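Adhesion G-protein coupled receptor G6 (Danio rerio, PDB 6V55) is an adhesion G-protein-coupled receptor, also called Gpr126, whose calcium-binding extracellular region is linked to myelination. Local coordinates at residues 53-62 with 469-480. Sequence-based numbering, arbitrary orientation.
Sequences EEAQGCIYDR and QYVPCFPYKDRN. With CA (calcium ion), chain C; NAG (2-acetamido-2-deoxy-beta-D-glucopyranose), chain N; NAG (2-acetamido-2-deoxy-beta-D-glucopyranose), chain K.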
loop_
_atom_site.group_PDB
_atom_site.type_symbol
_atom_site.label_atom_id
_atom_site.label_comp_id
_atom_site.label_asym_id
_atom_site.label_seq_id
_atom_site.Cartn_x
_atom_site.Cartn_y
_atom_site.Cartn_z
ATOM N N GLU A 53 9.317 6.872 2.294
ATOM C CA GLU A 53 10.750 6.758 2.543
ATOM C C GLU A 53 11.409 6.043 1.370
ATOM O O GLU A 53 10.968 4.960 0.975
ATOM C CB GLU A 53 10.983 5.995 3.841
ATOM C CG GLU A 53 12.410 5.619 4.071
ATOM C CD GLU A 53 12.630 4.794 5.340
ATOM O OE1 GLU A 53 11.676 4.173 5.857
ATOM O OE2 GLU A 53 13.784 4.754 5.826
ATOM N N GLU A 54 12.414 6.661 0.763
ATOM C CA GLU A 54 13.015 6.046 -0.410
ATOM C C GLU A 54 14.062 5.007 -0.009
ATOM O O GLU A 54 14.723 5.136 1.026
ATOM C CB GLU A 54 13.623 7.104 -1.335
ATOM C CG GLU A 54 13.650 6.637 -2.818
ATOM C CD GLU A 54 14.332 7.615 -3.761
ATOM O OE1 GLU A 54 14.196 7.448 -5.000
ATOM O OE2 GLU A 54 14.978 8.563 -3.253
ATOM N N ALA A 55 14.172 3.952 -0.820
ATOM C CA ALA A 55 15.186 2.918 -0.662
ATOM C C ALA A 55 15.397 2.214 -1.995
ATOM O O ALA A 55 14.500 2.163 -2.843
ATOM C CB ALA A 55 14.799 1.886 0.390
ATOM N N GLN A 56 16.606 1.669 -2.165
ATOM C CA GLN A 56 16.932 0.847 -3.327
ATOM C C GLN A 56 16.145 -0.456 -3.264
ATOM O O GLN A 56 16.251 -1.205 -2.291
ATOM C CB GLN A 56 18.431 0.555 -3.373
ATOM C CG GLN A 56 19.269 1.640 -4.044
ATOM C CD GLN A 56 19.036 1.715 -5.546
ATOM O OE1 GLN A 56 19.209 0.725 -6.264
ATOM N NE2 GLN A 56 18.627 2.891 -6.027
ATOM N N GLY A 57 15.335 -0.711 -4.286
ATOM C CA GLY A 57 14.432 -1.843 -4.265
ATOM C C GLY A 57 13.243 -1.682 -3.345
ATOM O O GLY A 57 12.563 -2.683 -3.065
ATOM N N CYS A 58 12.990 -0.451 -2.871
ATOM C CA CYS A 58 11.865 -0.069 -2.007
ATOM C C CYS A 58 11.785 -0.921 -0.726
ATOM O O CYS A 58 10.697 -1.244 -0.236
ATOM C CB CYS A 58 10.556 -0.075 -2.822
ATOM S SG CYS A 58 10.324 1.451 -3.902
ATOM N N ILE A 59 12.956 -1.290 -0.178
ATOM C CA ILE A 59 13.017 -2.294 0.882
ATOM C C ILE A 59 12.774 -1.727 2.269
ATOM O O ILE A 59 12.818 -2.486 3.251
ATOM C CB ILE A 59 14.367 -3.048 0.892
ATOM C CG1 ILE A 59 15.508 -2.132 1.320
ATOM C CG2 ILE A 59 14.688 -3.649 -0.470
ATOM C CD1 ILE A 59 16.668 -2.892 1.938
ATOM N N TYR A 60 12.495 -0.426 2.389
ATOM C CA TYR A 60 12.189 0.170 3.691
ATOM C C TYR A 60 10.678 0.341 3.829
ATOM O O TYR A 60 10.037 -0.470 4.503
ATOM C CB TYR A 60 12.912 1.506 3.876
ATOM C CG TYR A 60 14.425 1.403 4.056
ATOM C CD1 TYR A 60 15.034 0.192 4.335
ATOM C CD2 TYR A 60 15.236 2.534 3.948
ATOM C CE1 TYR A 60 16.408 0.099 4.484
ATOM C CE2 TYR A 60 16.608 2.450 4.098
ATOM C CZ TYR A 60 17.183 1.235 4.370
ATOM O OH TYR A 60 18.547 1.138 4.540
ATOM N N ASP A 61 10.088 1.368 3.215
ATOM C CA ASP A 61 8.639 1.470 3.116
ATOM C C ASP A 61 8.254 1.301 1.663
ATOM O O ASP A 61 8.879 1.902 0.791
ATOM C CB ASP A 61 8.103 2.823 3.592
ATOM C CG ASP A 61 8.608 3.215 4.967
ATOM O OD1 ASP A 61 9.102 2.321 5.678
ATOM O OD2 ASP A 61 8.513 4.414 5.332
ATOM N N ARG A 62 7.207 0.526 1.384
ATOM C CA ARG A 62 6.776 0.345 0.001
ATOM C C ARG A 62 5.257 0.315 -0.080
ATOM O O ARG A 62 4.574 -0.058 0.875
ATOM C CB ARG A 62 7.363 -0.937 -0.624
ATOM C CG ARG A 62 6.924 -2.224 0.030
ATOM C CD ARG A 62 7.318 -3.454 -0.804
ATOM N NE ARG A 62 8.763 -3.579 -0.980
ATOM C CZ ARG A 62 9.408 -4.705 -1.299
ATOM N NH1 ARG A 62 8.750 -5.853 -1.490
ATOM N NH2 ARG A 62 10.735 -4.677 -1.417
ATOM N N GLN A 469 14.919 -11.852 -0.278
ATOM C CA GLN A 469 14.472 -10.517 0.098
ATOM C C GLN A 469 15.420 -9.880 1.099
ATOM O O GLN A 469 16.011 -10.566 1.926
ATOM C CB GLN A 469 13.084 -10.566 0.716
ATOM C CG GLN A 469 12.078 -11.073 -0.230
ATOM C CD GLN A 469 11.305 -9.966 -0.890
ATOM O OE1 GLN A 469 11.686 -8.783 -0.830
ATOM N NE2 GLN A 469 10.202 -10.337 -1.540
ATOM N N TYR A 470 15.504 -8.552 1.066
ATOM C CA TYR A 470 16.390 -7.795 1.941
ATOM C C TYR A 470 15.550 -6.843 2.770
ATOM O O TYR A 470 14.646 -6.191 2.235
ATOM C CB TYR A 470 17.440 -7.024 1.143
ATOM C CG TYR A 470 18.355 -7.931 0.366
ATOM C CD1 TYR A 470 18.030 -8.330 -0.929
ATOM C CD2 TYR A 470 19.535 -8.403 0.931
ATOM C CE1 TYR A 470 18.840 -9.182 -1.640
ATOM C CE2 TYR A 470 20.370 -9.248 0.220
ATOM C CZ TYR A 470 20.011 -9.626 -1.068
ATOM O OH TYR A 470 20.817 -10.467 -1.799
ATOM N N VAL A 471 15.819 -6.791 4.071
ATOM C CA VAL A 471 15.163 -5.859 4.985
ATOM C C VAL A 471 16.263 -5.103 5.736
ATOM O O VAL A 471 17.431 -5.531 5.738
ATOM C CB VAL A 471 14.204 -6.586 5.959
ATOM C CG1 VAL A 471 13.080 -7.313 5.219
ATOM C CG2 VAL A 471 14.974 -7.490 6.843
ATOM N N PRO A 472 15.936 -3.951 6.346
ATOM C CA PRO A 472 16.942 -3.244 7.147
ATOM C C PRO A 472 17.296 -3.941 8.446
ATOM O O PRO A 472 16.457 -4.578 9.093
ATOM C CB PRO A 472 16.269 -1.901 7.441
ATOM C CG PRO A 472 14.837 -2.105 7.151
ATOM C CD PRO A 472 14.858 -3.010 5.987
ATOM N N CYS A 473 18.566 -3.785 8.830
ATOM C CA CYS A 473 19.025 -4.257 10.124
ATOM C C CYS A 473 18.395 -3.395 11.211
ATOM O O CYS A 473 18.455 -2.164 11.146
ATOM C CB CYS A 473 20.553 -4.192 10.211
ATOM S SG CYS A 473 21.449 -5.441 9.264
ATOM N N PHE A 474 17.750 -4.038 12.180
ATOM C CA PHE A 474 17.167 -3.315 13.300
ATOM C C PHE A 474 18.254 -2.998 14.317
ATOM O O PHE A 474 18.978 -3.901 14.726
ATOM C CB PHE A 474 16.063 -4.143 13.958
ATOM C CG PHE A 474 15.382 -3.437 15.086
ATOM C CD1 PHE A 474 14.464 -2.431 14.819
ATOM C CD2 PHE A 474 15.685 -3.741 16.412
ATOM C CE1 PHE A 474 13.816 -1.768 15.849
ATOM C CE2 PHE A 474 15.057 -3.058 17.458
ATOM C CZ PHE A 474 14.119 -2.072 17.169
ATOM N N PRO A 475 18.382 -1.746 14.776
ATOM C CA PRO A 475 17.646 -0.533 14.397
ATOM C C PRO A 475 18.435 0.538 13.639
ATOM O O PRO A 475 17.900 1.633 13.455
ATOM C CB PRO A 475 17.242 0.036 15.742
ATOM C CG PRO A 475 18.464 -0.246 16.573
ATOM C CD PRO A 475 19.069 -1.552 16.064
ATOM N N TYR A 476 19.664 0.263 13.212
ATOM C CA TYR A 476 20.465 1.344 12.659
ATOM C C TYR A 476 20.356 1.460 11.145
ATOM O O TYR A 476 20.664 2.534 10.607
ATOM C CB TYR A 476 21.916 1.177 13.115
ATOM C CG TYR A 476 21.994 1.266 14.620
ATOM C CD1 TYR A 476 21.467 2.379 15.295
ATOM C CD2 TYR A 476 22.560 0.249 15.377
ATOM C CE1 TYR A 476 21.515 2.477 16.691
ATOM C CE2 TYR A 476 22.614 0.344 16.764
ATOM C CZ TYR A 476 22.090 1.458 17.412
ATOM O OH TYR A 476 22.151 1.538 18.787
ATOM N N LYS A 477 19.931 0.380 10.472
ATOM C CA LYS A 477 19.672 0.295 9.021
ATOM C C LYS A 477 20.893 0.598 8.151
ATOM O O LYS A 477 20.729 0.939 6.973
ATOM C CB LYS A 477 18.518 1.193 8.560
ATOM C CG LYS A 477 17.233 1.128 9.338
ATOM C CD LYS A 477 16.332 2.281 8.866
ATOM C CE LYS A 477 15.420 1.912 7.717
ATOM N NZ LYS A 477 14.082 2.561 7.838
ATOM N N ASP A 478 22.112 0.466 8.700
ATOM C CA ASP A 478 23.314 0.745 7.914
ATOM C C ASP A 478 23.535 -0.336 6.874
ATOM O O ASP A 478 23.954 -0.039 5.751
ATOM C CB ASP A 478 24.558 0.851 8.801
ATOM C CG ASP A 478 24.314 1.618 10.106
ATOM O OD1 ASP A 478 24.646 1.054 11.177
ATOM O OD2 ASP A 478 23.836 2.783 10.074
ATOM N N ARG A 479 23.271 -1.595 7.236
ATOM C CA ARG A 479 23.380 -2.749 6.347
ATOM C C ARG A 479 22.061 -3.529 6.361
ATOM O O ARG A 479 21.104 -3.159 7.053
ATOM C CB ARG A 479 24.579 -3.646 6.716
ATOM C CG ARG A 479 25.862 -2.903 7.110
ATOM C CD ARG A 479 27.071 -3.820 7.219
ATOM N NE ARG A 479 27.734 -4.063 5.934
ATOM C CZ ARG A 479 28.890 -4.720 5.802
ATOM N NH1 ARG A 479 29.512 -5.207 6.876
ATOM N NH2 ARG A 479 29.424 -4.897 4.598
ATOM N N ASN A 480 22.007 -4.600 5.562
ATOM C CA ASN A 480 20.815 -5.414 5.358
ATOM C C ASN A 480 20.923 -6.785 6.017
ATOM O O ASN A 480 22.014 -7.311 6.265
ATOM C CB ASN A 480 20.550 -5.689 3.879
ATOM C CG ASN A 480 20.498 -4.458 3.036
ATOM O OD1 ASN A 480 20.040 -3.405 3.470
ATOM N ND2 ASN A 480 20.967 -4.601 1.783
HETATM CA CA CA C . 9.965 3.746 7.557
HETATM C C1 NAG N . 21.052 -3.643 0.700
HETATM C C2 NAG N . 22.487 -3.525 0.151
HETATM C C3 NAG N . 22.521 -2.616 -1.095
HETATM C C4 NAG N . 21.481 -3.018 -2.141
HETATM C C5 NAG N . 20.086 -3.190 -1.527
HETATM C C6 NAG N . 19.099 -3.800 -2.502
HETATM C C7 NAG N . 24.083 -3.830 2.002
HETATM C C8 NAG N . 24.988 -3.140 2.982
HETATM N N2 NAG N . 23.402 -3.031 1.171
HETATM O O3 NAG N . 23.818 -2.685 -1.684
HETATM O O4 NAG N . 21.416 -2.040 -3.180
HETATM O O5 NAG N . 20.140 -4.063 -0.382
HETATM O O6 NAG N . 17.868 -4.166 -1.891
HETATM O O7 NAG N . 23.961 -5.058 1.977
HETATM C C1 NAG K . 27.253 -8.634 4.169
HETATM C C2 NAG K . 26.295 -8.968 3.008
HETATM C C3 NAG K . 27.056 -9.628 1.838
HETATM C C4 NAG K . 28.246 -8.771 1.407
HETATM C C5 NAG K . 29.154 -8.487 2.614
HETATM C C6 NAG K . 30.334 -7.586 2.295
HETATM C C7 NAG K . 23.919 -9.416 3.391
HETATM C C8 NAG K . 22.902 -10.374 3.932
HETATM N N2 NAG K . 25.198 -9.807 3.470
HETATM O O3 NAG K . 26.181 -9.805 0.725
HETATM O O4 NAG K . 28.973 -9.397 0.350
HETATM O O5 NAG K . 28.395 -7.849 3.663
HETATM O O6 NAG K . 30.027 -6.200 2.389
HETATM O O7 NAG K . 23.595 -8.337 2.889
HETATM O O HOH W 1 8.113 3.434 9.296
#
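Lys-477 reaches across Tyr-60 to Glu-53, tying a calcium-binding loop of the CUB domain to the turn between strands 468-472 and 480-488, more than 400 residues further along the chain. The loop joins strands 41-51 and 62-66, and the contact joins the amino-terminal CUB domain to a distant part of the extracellular region. Followed outward, the lysine starts with CB 4.0 Å from Tyr-60 OH. Beyond CD the chain passes over the phenol, and Lys-477 CE sits 3.6 Å from the Tyr-60 ring centroid, almost exactly on the ring normal, as a CH-pi contact. Lys-477 NZ, still over that face at 4.2 Å from the Tyr-60 centroid, adds a cation-pi interaction. The bends at chi3 (90°) and chi4 (143°) bring the ammonium to the carboxylate of Glu-53, where NZ donates to the syn lone pair of OE2 at 3.0 Å in a salt bridge. Asp-98 supplies a second salt bridge to this ammonium. Glu-53 divides its oxygens: OE1 binds the calcium ion while OE2 holds the lysine, and the positive charge probably offsets part of the acidic cluster. Asp-61 grips the ion with both carboxylate oxygens, and Asp-98, Ser-100, Val-101 and a water complete the site. Pro-472 slides along the phenol, its CB 3.6 Å from Tyr-60 CE1. Next to it, Ile-59 packs on strand 468-472, its CB 3.4 Å from the carbonyl O of Tyr-470. The tip of the isoleucine turns to the glycosylated Asn-480, with CD1 3.7 Å from OD1, while ND2 of that asparagine carries the sugar.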